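Local coordinates for xyloglucan-specific endo-beta-1,4-glucanase (Uncultured bacterium, PDB 4W88), which hydrolyses internal beta-1,4-glucosidic linkages in the backbone of xyloglucan, as a cell-wall-degrading glycoside hydrolase of family GH5, at residues A[200-205]-A[222-227]; A[216-221]-A[263-268]; A[12-17]-A[299-304]. The protein carries 1 engineered substitution. All blocks are in the same frame, centred on the assembly; numbering follows the deposited sequence.

Contact 1 (A[200-205]-A[222-227])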
ATOM      1  N   HIS A 200       1.563   2.947  -9.048  1.00 19.36           N
ATOM      2  CA  HIS A 200       1.599   1.543  -8.705  1.00 19.54           C
ATOM      3  C   HIS A 200       1.076   0.629  -9.847  1.00 17.63           C
ATOM      4  O   HIS A 200       0.589  -0.487  -9.596  1.00 18.83           O
ATOM      5  CB  HIS A 200       0.819   1.313  -7.426  1.00 15.82           C
ATOM      6  CG  HIS A 200       1.578   1.526  -6.143  1.00 16.63           C
ATOM      7  ND1 HIS A 200       1.974   2.766  -5.690  1.00 19.81           N
ATOM      8  CD2 HIS A 200       2.034   0.635  -5.228  1.00 16.00           C
ATOM      9  CE1 HIS A 200       2.605   2.638  -4.537  1.00 19.08           C
ATOM     10  NE2 HIS A 200       2.668   1.353  -4.246  1.00 18.05           N
ATOM     11  N   ASN A 201       1.197   1.106 -11.085  1.00 18.60           N
ATOM     12  CA  ASN A 201       0.773   0.413 -12.318  1.00 17.87           C
ATOM     13  C   ASN A 201       1.755  -0.706 -12.678  1.00 19.83           C
ATOM     14  O   ASN A 201       2.953  -0.583 -12.446  1.00 20.61           O
ATOM     15  CB  ASN A 201       0.624   1.440 -13.459  1.00 20.56           C
ATOM     16  CG  ASN A 201       0.233   0.809 -14.773  1.00 22.26           C
ATOM     17  OD1 ASN A 201       1.096   0.353 -15.548  1.00 23.58           O
ATOM     18  ND2 ASN A 201      -1.058   0.763 -15.045  1.00 27.72           N
ATOM     19  N   SER A 202       1.204  -1.802 -13.219  1.00 24.69           N
ATOM     20  CA  SER A 202       1.974  -3.000 -13.610  1.00 23.91           C
ATOM     21  C   SER A 202       1.919  -3.365 -15.102  1.00 28.26           C
ATOM     22  O   SER A 202       2.229  -4.510 -15.468  1.00 28.52           O
ATOM     23  CB  SER A 202       1.536  -4.212 -12.774  1.00 23.11           C
ATOM     24  OG  SER A 202       0.240  -4.534 -13.063  1.00 30.04           O
ATOM     25  N   ASP A 203       1.526  -2.423 -15.948  1.00 24.62           N
ATOM     26  CA  ASP A 203       1.561  -2.623 -17.411  1.00 22.91           C
ATOM     27  C   ASP A 203       3.029  -2.757 -17.835  1.00 27.06           C
ATOM     28  O   ASP A 203       3.968  -2.178 -17.203  1.00 24.96           O
ATOM     29  CB  ASP A 203       0.901  -1.465 -18.174  1.00 25.34           C
ATOM     30  CG  ASP A 203      -0.557  -1.217 -17.793  1.00 28.97           C
ATOM     31  OD1 ASP A 203      -1.228  -2.039 -17.165  1.00 29.25           O
ATOM     32  OD2 ASP A 203      -1.071  -0.124 -18.187  1.00 37.85           O
ATOM     33  N   GLU A 204       3.214  -3.453 -18.959  1.00 28.82           N
ATOM     34  CA  GLU A 204       4.542  -3.774 -19.449  1.00 31.52           C
ATOM     35  C   GLU A 204       5.449  -2.528 -19.610  1.00 30.01           C
ATOM     36  O   GLU A 204       6.592  -2.549 -19.090  1.00 30.10           O
ATOM     37  CB  GLU A 204       4.527  -4.652 -20.743  1.00 34.59           C
ATOM     38  CG  GLU A 204       5.948  -4.908 -21.217  1.00 43.46           C
ATOM     39  CD  GLU A 204       6.044  -6.094 -22.136  1.00 46.94           C
ATOM     40  OE1 GLU A 204       5.030  -6.451 -22.747  1.00 76.78           O
ATOM     41  OE2 GLU A 204       7.125  -6.652 -22.187  1.00 51.64           O
ATOM     42  N   PRO A 205       4.953  -1.451 -20.296  1.00 28.94           N
ATOM     43  CA  PRO A 205       5.816  -0.293 -20.454  1.00 32.66           C
ATOM     44  C   PRO A 205       6.255   0.318 -19.091  1.00 29.88           C
ATOM     45  O   PRO A 205       7.385   0.840 -18.947  1.00 30.98           O
ATOM     46  CB  PRO A 205       4.931   0.694 -21.253  1.00 32.65           C
ATOM     47  CG  PRO A 205       3.894  -0.145 -21.894  1.00 35.09           C
ATOM     48  CD  PRO A 205       3.635  -1.229 -20.922  1.00 35.96           C
ATOM     49  N   LEU A 222       3.196  -2.926  -6.098  1.00 17.34           N
ATOM     50  CA  LEU A 222       2.177  -2.767  -7.141  1.00 16.32           C
ATOM     51  C   LEU A 222       0.805  -2.814  -6.543  1.00 17.08           C
ATOM     52  O   LEU A 222       0.611  -3.426  -5.525  1.00 17.70           O
ATOM     53  CB  LEU A 222       2.359  -3.863  -8.239  1.00 19.60           C
ATOM     54  CG  LEU A 222       3.743  -3.866  -8.842  1.00 19.15           C
ATOM     55  CD1 LEU A 222       3.899  -5.122  -9.631  1.00 20.59           C
ATOM     56  CD2 LEU A 222       4.032  -2.615  -9.725  1.00 22.31           C
ATOM     57  N   HIS A 223      -0.184  -2.241  -7.246  1.00 17.68           N
ATOM     58  CA  HIS A 223      -1.562  -2.396  -6.881  1.00 18.56           C
ATOM     59  C   HIS A 223      -2.283  -3.055  -8.042  1.00 18.64           C
ATOM     60  O   HIS A 223      -2.212  -2.573  -9.153  1.00 21.50           O
ATOM     61  CB  HIS A 223      -2.242  -1.076  -6.583  1.00 18.93           C
ATOM     62  CG  HIS A 223      -1.717  -0.372  -5.383  1.00 17.37           C
ATOM     63  ND1 HIS A 223      -2.075   0.931  -5.034  1.00 18.51           N
ATOM     64  CD2 HIS A 223      -0.894  -0.807  -4.405  1.00 17.49           C
ATOM     65  CE1 HIS A 223      -1.466   1.243  -3.914  1.00 17.35           C
ATOM     66  NE2 HIS A 223      -0.767   0.205  -3.513  1.00 15.79           N
ATOM     67  N   THR A 224      -2.957  -4.174  -7.748  1.00 20.10           N
ATOM     68  CA  THR A 224      -3.526  -4.994  -8.769  1.00 22.78           C
ATOM     69  C   THR A 224      -4.920  -5.437  -8.374  1.00 23.63           C
ATOM     70  O   THR A 224      -5.147  -6.566  -7.890  1.00 30.71           O
ATOM     71  CB  THR A 224      -2.670  -6.192  -9.201  1.00 24.31           C
ATOM     72  OG1 THR A 224      -2.291  -6.989  -8.079  1.00 29.41           O
ATOM     73  CG2 THR A 224      -1.487  -5.733  -9.898  1.00 25.41           C
ATOM     74  N   TYR A 225      -5.831  -4.525  -8.551  1.00 21.87           N
ATOM     75  CA  TYR A 225      -7.273  -4.843  -8.347  1.00 23.01           C
ATOM     76  C   TYR A 225      -7.884  -5.467  -9.614  1.00 21.05           C
ATOM     77  O   TYR A 225      -8.807  -4.893 -10.243  1.00 27.32           O
ATOM     78  CB  TYR A 225      -8.017  -3.568  -8.024  1.00 21.07           C
ATOM     79  CG  TYR A 225      -7.706  -2.894  -6.677  1.00 18.45           C
ATOM     80  CD1 TYR A 225      -6.669  -1.926  -6.529  1.00 19.98           C
ATOM     81  CD2 TYR A 225      -8.540  -3.098  -5.586  1.00 17.79           C
ATOM     82  CE1 TYR A 225      -6.465  -1.283  -5.307  1.00 17.33           C
ATOM     83  CE2 TYR A 225      -8.366  -2.428  -4.375  1.00 15.29           C
ATOM     84  CZ  TYR A 225      -7.324  -1.475  -4.251  1.00 17.14           C
ATOM     85  OH  TYR A 225      -7.199  -0.826  -3.062  1.00 17.75           O
ATOM     86  N   THR A 226      -7.363  -6.620  -9.971  1.00 21.54           N
ATOM     87  CA  THR A 226      -7.526  -7.164 -11.317  1.00 21.80           C
ATOM     88  C   THR A 226      -8.495  -8.344 -11.315  1.00 22.10           C
ATOM     89  O   THR A 226      -8.358  -9.291 -10.501  1.00 21.36           O
ATOM     90  CB  THR A 226      -6.173  -7.627 -11.802  1.00 20.69           C
ATOM     91  OG1 THR A 226      -5.253  -6.524 -11.685  1.00 26.59           O
ATOM     92  CG2 THR A 226      -6.234  -8.115 -13.217  1.00 27.33           C
ATOM     93  N   PRO A 227      -9.455  -8.336 -12.243  1.00 24.55           N
ATOM     94  CA  PRO A 227      -9.723  -7.279 -13.263  1.00 22.98           C
ATOM     95  C   PRO A 227     -10.582  -6.154 -12.674  1.00 20.46           C
ATOM     96  O   PRO A 227     -11.457  -6.374 -11.816  1.00 24.06           O
ATOM     97  CB  PRO A 227     -10.599  -8.015 -14.328  1.00 28.35           C
ATOM     98  CG  PRO A 227     -10.670  -9.408 -13.906  1.00 29.01           C
ATOM     99  CD  PRO A 227     -10.319  -9.513 -12.442  1.00 26.27           C
TER
HETATM  100  O   HOH W   1      -0.891  -2.658 -11.422  1.00 44.12           O
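His200 and His223 lay their imidazole rings one over the other in a face-to-face stack, the tightly packed part of this contact. The ring centroids are 3.9 Å apart, with planes 25° from parallel. The overlap is offset: His200 CD2 lies over the rim of its partner, 3.3 Å from His223 NE2. His200 CB adds a CH-pi contact, standing over the same face 3.9 Å from the His223 centroid. In His223 the first torsion (chi1 -66°) sets CG opposite the carbonyl carbon, which turns the ring back toward its partner. Next to the stack, His223 N donates to His200 O at 3.0 Å, almost straight at 176° and directed onto a lone pair. Histidine suits both places because it offers a flat face for stacking and nitrogens at its rim: His200 NE2 is bonded to Glu145, and His223 ND1 to Glu149 of the glycan pocket, so each ring is held against rotation as well. The side chain of His223 comes within about 4 Å of a bound glucose unit.

Farther along, the packing loosens. Leu222 CD2 rests 3.6 Å from Asn201 O, and beyond it a water supplements sparse direct contact, lying 2.7 Å from Ser202 OG and donating to His223 O; a small hydroxyl leaves room for that bridge. Asn201, partly exposed, has its CB directed away from 222-227 and forms an Asx turn, its OD1 accepting from Asp203 N at 2.8 Å and also bonded to Thr206 OG1. Outside the barrel wall, Leu222 packs on Ile256 of helix 246-261, and it touches Ile269 of adjacent strand 267-272. The stack and backbone bond fasten the loop after strand 193-196 to the C-terminal end of strand 218-223, within one beta-alpha-beta unit.

Contact 2 (A[216-221]-A[263-268])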
ATOM      1  N   PRO A 216      20.233  -3.799  -1.608  1.00 24.31           N
ATOM      2  CA  PRO A 216      19.709  -5.198  -1.572  1.00 23.75           C
ATOM      3  C   PRO A 216      18.479  -5.376  -0.706  1.00 21.94           C
ATOM      4  O   PRO A 216      17.886  -6.458  -0.699  1.00 25.23           O
ATOM      5  CB  PRO A 216      20.879  -5.978  -0.981  1.00 25.04           C
ATOM      6  CG  PRO A 216      21.603  -4.957  -0.132  1.00 26.99           C
ATOM      7  CD  PRO A 216      21.464  -3.626  -0.807  1.00 29.65           C
ATOM      8  N   ASN A 217      18.127  -4.312   0.028  1.00 20.88           N
ATOM      9  CA  ASN A 217      17.007  -4.332   0.975  1.00 17.58           C
ATOM     10  C   ASN A 217      15.803  -3.517   0.533  1.00 18.75           C
ATOM     11  O   ASN A 217      15.203  -2.770   1.330  1.00 18.97           O
ATOM     12  CB  ASN A 217      17.464  -3.962   2.386  1.00 20.30           C
ATOM     13  CG  ASN A 217      18.390  -5.025   2.949  1.00 22.60           C
ATOM     14  OD1 ASN A 217      18.052  -6.172   3.024  1.00 23.96           O
ATOM     15  ND2 ASN A 217      19.563  -4.632   3.341  1.00 24.32           N
ATOM     16  N   ILE A 218      15.407  -3.782  -0.708  1.00 22.90           N
ATOM     17  CA  ILE A 218      14.242  -3.162  -1.269  1.00 21.10           C
ATOM     18  C   ILE A 218      13.245  -4.176  -1.772  1.00 18.52           C
ATOM     19  O   ILE A 218      13.547  -5.372  -1.990  1.00 19.34           O
ATOM     20  CB  ILE A 218      14.604  -2.141  -2.363  1.00 19.52           C
ATOM     21  CG1 ILE A 218      15.206  -2.809  -3.597  1.00 23.44           C
ATOM     22  CG2 ILE A 218      15.504  -1.090  -1.805  1.00 22.60           C
ATOM     23  CD1 ILE A 218      14.185  -3.378  -4.578  1.00 29.70           C
ATOM     24  N   ALA A 219      12.020  -3.694  -1.964  1.00 18.47           N
ATOM     25  CA  ALA A 219      10.980  -4.455  -2.681  1.00 18.80           C
ATOM     26  C   ALA A 219      10.221  -3.463  -3.560  1.00 20.81           C
ATOM     27  O   ALA A 219      10.276  -2.259  -3.328  1.00 20.81           O
ATOM     28  CB  ALA A 219      10.003  -5.165  -1.696  1.00 18.99           C
ATOM     29  N   VAL A 220       9.505  -4.015  -4.523  1.00 17.95           N
ATOM     30  CA  VAL A 220       8.682  -3.262  -5.447  1.00 16.49           C
ATOM     31  C   VAL A 220       7.167  -3.529  -5.162  1.00 18.19           C
ATOM     32  O   VAL A 220       6.744  -4.690  -5.116  1.00 20.27           O
ATOM     33  CB  VAL A 220       8.987  -3.575  -6.904  1.00 20.01           C
ATOM     34  CG1 VAL A 220       8.052  -2.765  -7.817  1.00 22.69           C
ATOM     35  CG2 VAL A 220      10.466  -3.281  -7.194  1.00 22.69           C
ATOM     36  N   ALA A 221       6.428  -2.445  -4.913  1.00 17.50           N
ATOM     37  CA  ALA A 221       5.025  -2.456  -4.637  1.00 17.12           C
ATOM     38  C   ALA A 221       4.253  -2.141  -5.941  1.00 18.43           C
ATOM     39  O   ALA A 221       4.625  -1.237  -6.749  1.00 17.33           O
ATOM     40  CB  ALA A 221       4.675  -1.430  -3.575  1.00 19.81           C
ATOM     41  N   LYS A 263      13.618 -12.112 -12.167  1.00 40.05           N
ATOM     42  CA  LYS A 263      14.874 -11.504 -11.980  1.00 35.62           C
ATOM     43  C   LYS A 263      15.285 -11.454 -10.525  1.00 30.09           C
ATOM     44  O   LYS A 263      16.311 -10.841 -10.189  1.00 35.36           O
ATOM     45  CB  LYS A 263      14.838 -10.076 -12.517  1.00 29.00           C
ATOM     46  CG  LYS A 263      14.552  -9.905 -14.003  1.00 35.22           C
ATOM     47  CD  LYS A 263      14.877  -8.433 -14.291  1.00 45.07           C
ATOM     48  CE  LYS A 263      14.582  -7.985 -15.699  1.00 53.07           C
ATOM     49  NZ  LYS A 263      15.374  -8.774 -16.678  1.00 77.00           N
ATOM     50  N   GLY A 264      14.539 -12.096  -9.650  1.00 30.19           N
ATOM     51  CA  GLY A 264      14.900 -12.137  -8.221  1.00 30.07           C
ATOM     52  C   GLY A 264      14.652 -10.875  -7.406  1.00 30.67           C
ATOM     53  O   GLY A 264      15.276 -10.663  -6.387  1.00 27.88           O
ATOM     54  N   ILE A 265      13.738 -10.042  -7.889  1.00 26.84           N
ATOM     55  CA  ILE A 265      13.407  -8.780  -7.237  1.00 21.44           C
ATOM     56  C   ILE A 265      12.118  -8.998  -6.402  1.00 22.61           C
ATOM     57  O   ILE A 265      11.086  -9.461  -6.951  1.00 23.81           O
ATOM     58  CB  ILE A 265      13.165  -7.637  -8.268  1.00 23.45           C
ATOM     59  CG1 ILE A 265      14.285  -7.418  -9.313  1.00 32.66           C
ATOM     60  CG2 ILE A 265      12.867  -6.341  -7.498  1.00 27.18           C
ATOM     61  CD1 ILE A 265      15.627  -7.267  -8.703  1.00 40.54           C
ATOM     62  N   PRO A 266      12.169  -8.719  -5.074  1.00 22.06           N
ATOM     63  CA  PRO A 266      10.986  -8.876  -4.266  1.00 19.73           C
ATOM     64  C   PRO A 266       9.835  -7.970  -4.736  1.00 22.23           C
ATOM     65  O   PRO A 266      10.047  -6.793  -5.009  1.00 21.91           O
ATOM     66  CB  PRO A 266      11.469  -8.469  -2.848  1.00 22.37           C
ATOM     67  CG  PRO A 266      12.887  -8.846  -2.834  1.00 24.97           C
ATOM     68  CD  PRO A 266      13.343  -8.466  -4.228  1.00 21.98           C
ATOM     69  N   VAL A 267       8.638  -8.564  -4.807  1.00 21.56           N
ATOM     70  CA  VAL A 267       7.421  -7.872  -5.137  1.00 20.77           C
ATOM     71  C   VAL A 267       6.382  -8.067  -4.053  1.00 17.30           C
ATOM     72  O   VAL A 267       6.218  -9.180  -3.516  1.00 21.11           O
ATOM     73  CB  VAL A 267       6.830  -8.372  -6.479  1.00 26.67           C
ATOM     74  CG1 VAL A 267       5.522  -7.679  -6.799  1.00 22.99           C
ATOM     75  CG2 VAL A 267       7.819  -8.045  -7.530  1.00 29.62           C
ATOM     76  N   VAL A 268       5.707  -6.969  -3.729  1.00 17.85           N
ATOM     77  CA  VAL A 268       4.634  -6.942  -2.734  1.00 16.04           C
ATOM     78  C   VAL A 268       3.414  -6.227  -3.360  1.00 17.09           C
ATOM     79  O   VAL A 268       3.522  -5.121  -3.901  1.00 19.43           O
ATOM     80  CB  VAL A 268       5.016  -6.192  -1.399  1.00 22.89           C
ATOM     81  CG1 VAL A 268       3.857  -6.440  -0.410  1.00 19.53           C
ATOM     82  CG2 VAL A 268       6.268  -6.703  -0.815  1.00 29.32           C
TER
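Val220 and Ile265 meet methyl to methyl, Val220 CG2 lying 3.9 Å from Ile265 CG2 as the two branched side chains slant across each other. Ile265 has CG1 opposite its carbonyl carbon (chi1 -53°), leaving CG2 as the branch that reaches the neighbouring strand; Ile218 CD1 approaches the same methyl more loosely, at 4.4 Å. A second apolar cluster forms around Ala219, whose CB touches Pro266 CB at 3.8 Å and Val268 CG2 at 4.1 Å. Alanine fits here because its single methyl allows the proline ring to come as close as that CB-CB contact. The ring also rests on the preceding peptide, with Pro266 CG 3.6 Å from Ile218 O.

Outward from these side chains lies the polar backbone edge, where strands 218-223 and 267-272 run side by side as parallel neighbours in the barrel. Val220 uses both of its main-chain groups: its N donates to Pro266 O at 2.9 Å, and its O accepts from Val268 N at 2.9 Å. Both bonds are fairly straight, at 164° and 168°. A CA-H...O contact supplements them where Ala221 CA comes 3.1 Å from Val268 O. Proline is acceptable at the start of the pairing because only its carbonyl is used. Just before it, Gly264, with positive phi, closes helix 246-261 in a Schellman motif and turns the chain into the strand.

Val220 and Val267 share the sheet face that packs on Leu260 of that helix, whereas Ala221 and Val268 point to the other face, where Leu9 of helix 3-9 meets Val268. The chemistry is thus divided: hydrogen bonds between main-chain atoms set the register, while beta-branched and small side chains fill both faces without bringing a charge into this buried seam.

Contact 3 (A[12-17]-A[299-304])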
ATOM      1  N   ILE A  12       4.748 -13.431   6.284  1.00 21.14           N
ATOM      2  CA  ILE A  12       3.418 -12.854   6.162  1.00 19.68           C
ATOM      3  C   ILE A  12       2.461 -13.927   5.624  1.00 18.30           C
ATOM      4  O   ILE A  12       2.744 -14.572   4.623  1.00 20.20           O
ATOM      5  CB  ILE A  12       3.430 -11.646   5.195  1.00 19.40           C
ATOM      6  CG1 ILE A  12       4.288 -10.563   5.766  1.00 21.18           C
ATOM      7  CG2 ILE A  12       2.007 -11.178   4.934  1.00 19.58           C
ATOM      8  CD1 ILE A  12       4.514  -9.358   4.870  1.00 22.77           C
ATOM      9  N   ASN A  13       1.317 -14.059   6.264  1.00 19.12           N
ATOM     10  CA  ASN A  13       0.197 -14.840   5.716  1.00 20.72           C
ATOM     11  C   ASN A  13      -0.441 -14.007   4.610  1.00 19.36           C
ATOM     12  O   ASN A  13      -0.317 -14.317   3.429  1.00 19.46           O
ATOM     13  CB  ASN A  13      -0.828 -15.210   6.806  1.00 20.58           C
ATOM     14  CG  ASN A  13      -2.002 -15.999   6.245  1.00 20.78           C
ATOM     15  OD1 ASN A  13      -1.875 -16.675   5.201  1.00 26.23           O
ATOM     16  ND2 ASN A  13      -3.147 -15.931   6.926  1.00 21.16           N
ATOM     17  N   ILE A  14      -1.121 -12.976   5.036  1.00 19.36           N
ATOM     18  CA  ILE A  14      -1.799 -12.028   4.152  1.00 19.31           C
ATOM     19  C   ILE A  14      -1.937 -10.734   4.980  1.00 16.72           C
ATOM     20  O   ILE A  14      -1.994 -10.779   6.213  1.00 17.17           O
ATOM     21  CB  ILE A  14      -3.108 -12.587   3.570  1.00 18.89           C
ATOM     22  CG1 ILE A  14      -3.716 -11.674   2.501  1.00 18.55           C
ATOM     23  CG2 ILE A  14      -4.156 -12.894   4.616  1.00 20.91           C
ATOM     24  CD1 ILE A  14      -4.703 -12.387   1.626  1.00 22.97           C
ATOM     25  N   GLY A  15      -1.971  -9.603   4.296  1.00 16.24           N
ATOM     26  CA  GLY A  15      -2.092  -8.322   4.956  1.00 17.18           C
ATOM     27  C   GLY A  15      -3.403  -7.569   4.767  1.00 16.90           C
ATOM     28  O   GLY A  15      -4.271  -7.930   3.998  1.00 15.94           O
ATOM     29  N   TRP A  16      -3.480  -6.487   5.505  1.00 14.21           N
ATOM     30  CA  TRP A  16      -4.738  -5.709   5.670  1.00 17.23           C
ATOM     31  C   TRP A  16      -4.426  -4.257   5.800  1.00 14.44           C
ATOM     32  O   TRP A  16      -3.472  -3.907   6.509  1.00 13.51           O
ATOM     33  CB  TRP A  16      -5.483  -6.231   6.910  1.00 16.54           C
ATOM     34  CG  TRP A  16      -6.776  -5.622   7.216  1.00 16.20           C
ATOM     35  CD1 TRP A  16      -7.978  -6.076   6.826  1.00 17.02           C
ATOM     36  CD2 TRP A  16      -7.039  -4.487   8.067  1.00 13.85           C
ATOM     37  NE1 TRP A  16      -8.968  -5.313   7.359  1.00 17.11           N
ATOM     38  CE2 TRP A  16      -8.403  -4.290   8.089  1.00 15.94           C
ATOM     39  CE3 TRP A  16      -6.238  -3.581   8.758  1.00 17.11           C
ATOM     40  CZ2 TRP A  16      -8.990  -3.266   8.845  1.00 17.48           C
ATOM     41  CZ3 TRP A  16      -6.825  -2.544   9.468  1.00 18.13           C
ATOM     42  CH2 TRP A  16      -8.179  -2.395   9.496  1.00 18.14           C
ATOM     43  N   ASN A  17      -5.135  -3.408   5.064  1.00 14.58           N
ATOM     44  CA  ASN A  17      -4.892  -1.959   5.114  1.00 12.71           C
ATOM     45  C   ASN A  17      -5.913  -1.300   6.067  1.00 14.66           C
ATOM     46  O   ASN A  17      -7.144  -1.478   5.941  1.00 17.02           O
ATOM     47  CB  ASN A  17      -5.129  -1.239   3.753  1.00 12.95           C
ATOM     48  CG  ASN A  17      -3.997  -1.351   2.776  1.00 13.63           C
ATOM     49  OD1 ASN A  17      -3.173  -0.436   2.664  1.00 16.14           O
ATOM     50  ND2 ASN A  17      -3.928  -2.457   2.056  1.00 14.58           N
ATOM     51  N   VAL A 299       4.262 -14.550  -3.442  1.00 22.95           N
ATOM     52  CA  VAL A 299       4.070 -13.090  -3.396  1.00 20.97           C
ATOM     53  C   VAL A 299       2.927 -12.791  -2.445  1.00 21.03           C
ATOM     54  O   VAL A 299       1.871 -13.441  -2.490  1.00 23.08           O
ATOM     55  CB  VAL A 299       3.794 -12.537  -4.816  1.00 21.72           C
ATOM     56  CG1 VAL A 299       3.467 -11.049  -4.792  1.00 21.18           C
ATOM     57  CG2 VAL A 299       4.990 -12.814  -5.715  1.00 24.45           C
ATOM     58  N   LYS A 300       3.143 -11.811  -1.583  1.00 20.05           N
ATOM     59  CA  LYS A 300       2.175 -11.429  -0.564  1.00 17.00           C
ATOM     60  C   LYS A 300       1.345 -10.221  -1.014  1.00 19.93           C
ATOM     61  O   LYS A 300       1.830  -9.384  -1.827  1.00 20.14           O
ATOM     62  CB  LYS A 300       2.895 -11.134   0.744  1.00 20.34           C
ATOM     63  CG  LYS A 300       3.847 -12.252   1.191  1.00 22.97           C
ATOM     64  CD  LYS A 300       3.077 -13.559   1.463  1.00 21.93           C
ATOM     65  CE  LYS A 300       4.041 -14.660   1.855  1.00 24.26           C
ATOM     66  NZ  LYS A 300       3.216 -15.852   2.043  1.00 33.39           N
ATOM     67  N   CYS A 301       0.128 -10.143  -0.487  1.00 18.34           N
ATOM     68  CA  CYS A 301      -0.728  -9.018  -0.767  1.00 17.19           C
ATOM     69  C   CYS A 301      -1.328  -8.488   0.522  1.00 18.23           C
ATOM     70  O   CYS A 301      -1.421  -9.194   1.557  1.00 18.76           O
ATOM     71  CB  CYS A 301      -1.849  -9.396  -1.772  1.00 17.30           C
ATOM     72  SG  CYS A 301      -3.035 -10.606  -1.254  1.00 20.59           S
ATOM     73  N   PHE A 302      -1.774  -7.231   0.410  1.00 15.50           N
ATOM     74  CA  PHE A 302      -2.466  -6.521   1.461  1.00 15.68           C
ATOM     75  C   PHE A 302      -3.824  -6.055   0.951  1.00 15.29           C
ATOM     76  O   PHE A 302      -3.906  -5.331  -0.054  1.00 16.90           O
ATOM     77  CB  PHE A 302      -1.649  -5.291   1.909  1.00 14.87           C
ATOM     78  CG  PHE A 302      -0.387  -5.582   2.666  1.00 16.02           C
ATOM     79  CD1 PHE A 302       0.705  -6.210   2.043  1.00 17.34           C
ATOM     80  CD2 PHE A 302      -0.267  -5.251   4.007  1.00 16.96           C
ATOM     81  CE1 PHE A 302       1.866  -6.492   2.751  1.00 17.01           C
ATOM     82  CE2 PHE A 302       0.901  -5.547   4.702  1.00 15.31           C
ATOM     83  CZ  PHE A 302       1.942  -6.187   4.104  1.00 17.58           C
ATOM     84  N   ILE A 303      -4.886  -6.418   1.653  1.00 15.74           N
ATOM     85  CA  ILE A 303      -6.256  -6.143   1.186  1.00 15.58           C
ATOM     86  C   ILE A 303      -6.676  -4.747   1.642  1.00 16.69           C
ATOM     87  O   ILE A 303      -6.467  -4.366   2.799  1.00 16.82           O
ATOM     88  CB  ILE A 303      -7.234  -7.239   1.735  1.00 16.10           C
ATOM     89  CG1 ILE A 303      -6.737  -8.628   1.415  1.00 19.22           C
ATOM     90  CG2 ILE A 303      -8.640  -6.974   1.220  1.00 18.92           C
ATOM     91  CD1 ILE A 303      -6.374  -8.832  -0.089  1.00 18.89           C
ATOM     92  N   TRP A 304      -7.243  -3.959   0.720  1.00 15.54           N
ATOM     93  CA  TRP A 304      -7.761  -2.656   1.050  1.00 15.99           C
ATOM     94  C   TRP A 304      -9.098  -2.727   1.854  1.00 14.48           C
ATOM     95  O   TRP A 304     -10.069  -3.369   1.402  1.00 17.45           O
ATOM     96  CB  TRP A 304      -7.989  -1.848  -0.222  1.00 16.61           C
ATOM     97  CG  TRP A 304      -8.440  -0.456   0.136  1.00 15.91           C
ATOM     98  CD1 TRP A 304      -9.677   0.115  -0.070  1.00 18.63           C
ATOM     99  CD2 TRP A 304      -7.596   0.570   0.701  1.00 17.77           C
ATOM    100  NE1 TRP A 304      -9.672   1.407   0.409  1.00 20.38           N
ATOM    101  CE2 TRP A 304      -8.398   1.726   0.852  1.00 17.79           C
ATOM    102  CE3 TRP A 304      -6.266   0.603   1.096  1.00 15.94           C
ATOM    103  CZ2 TRP A 304      -7.899   2.909   1.425  1.00 15.27           C
ATOM    104  CZ3 TRP A 304      -5.775   1.746   1.604  1.00 16.02           C
ATOM    105  CH2 TRP A 304      -6.565   2.881   1.772  1.00 14.33           C
TER
HETATM  106  O   HOH W   2      -0.585 -12.740   0.916  1.00 20.26           O
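Phe302 spreads one face of its ring over Gly15, whose CA makes a CH-pi contact 4.1 Å from the ring centroid, while Ile12 CD1 approaches obliquely near CZ. At the other end, Asn17 crosses the indole of Trp304 at about a right angle, with its CB 3.4 Å from Trp304 CE3 and its amide plane 51° from that of the ring; Phe316 meets this indole edge-to-face. The Trp304 side chain lies about 3 Å from a bound Tris and touches Tyr225, consistent with a place in the wall of the substrate pocket. These pairs lie where the first and last strands of the TIM barrel join and close it. Glycine is fitting at position 15, since a beta-carbon there would run into Phe302 CD2.

The parallel backbones are tied by Gly15 N to Cys301 O at 2.8 Å and by Ile303 N to Gly15 O at 2.9 Å, the latter donor lying well above the carbonyl plane. Before the strands pair closely, a water spans the gap, donating to Asn13 O and accepting from Cys301 N. Lys300, bent at its second torsion (chi2 -63°), folds its chain along Ile12 and makes a weak bond from NZ to Ile12 O at 2.9 Å. With an alanine in its place, Ile12 O would probably lose this charged donor, and a gap would probably open where the methylenes had lain. On the outer face, Ile14 CD1 packs 3.8 Å from Cys301 SG, and Ile14 and Ile303 both rest on Tyr335 of helix 329-336.

Asn17 suits the inner face because its amide can both accept and donate: OD1 takes a bond from Arg59, and ND2 gives one to Thr270 O. Its backbone N donates to Ile303 O at 2.8 Å, nearly along the C=O axis, and ND2 reaches that same oxygen in a weak second bond of 3.3 Å.

From the N terminus, the chain passes through 12-17, which leads into the first barrel strand, 15-18, and whose partner 299-304 arrives 282 residues later; contact 3 therefore closes the longest loop, and contacts 1 and 2 nest inside it. Within that loop, 200-205 is joined to 222-227 by contact 1, a short closure from the loop after strand 193-196 to the end of strand 218-223. Contact 2 starts earlier on that strand, at 216-221, and ends at 263-268, so its loop crosses that of contact 1. Strand 267-272 lies between strands 218-223 and 300-305, with Val268 CG1 packing on Phe302 CE1. Tyr225 OH, near Trp304 CB, brings contacts 1 and 3 together near the glycan pocket.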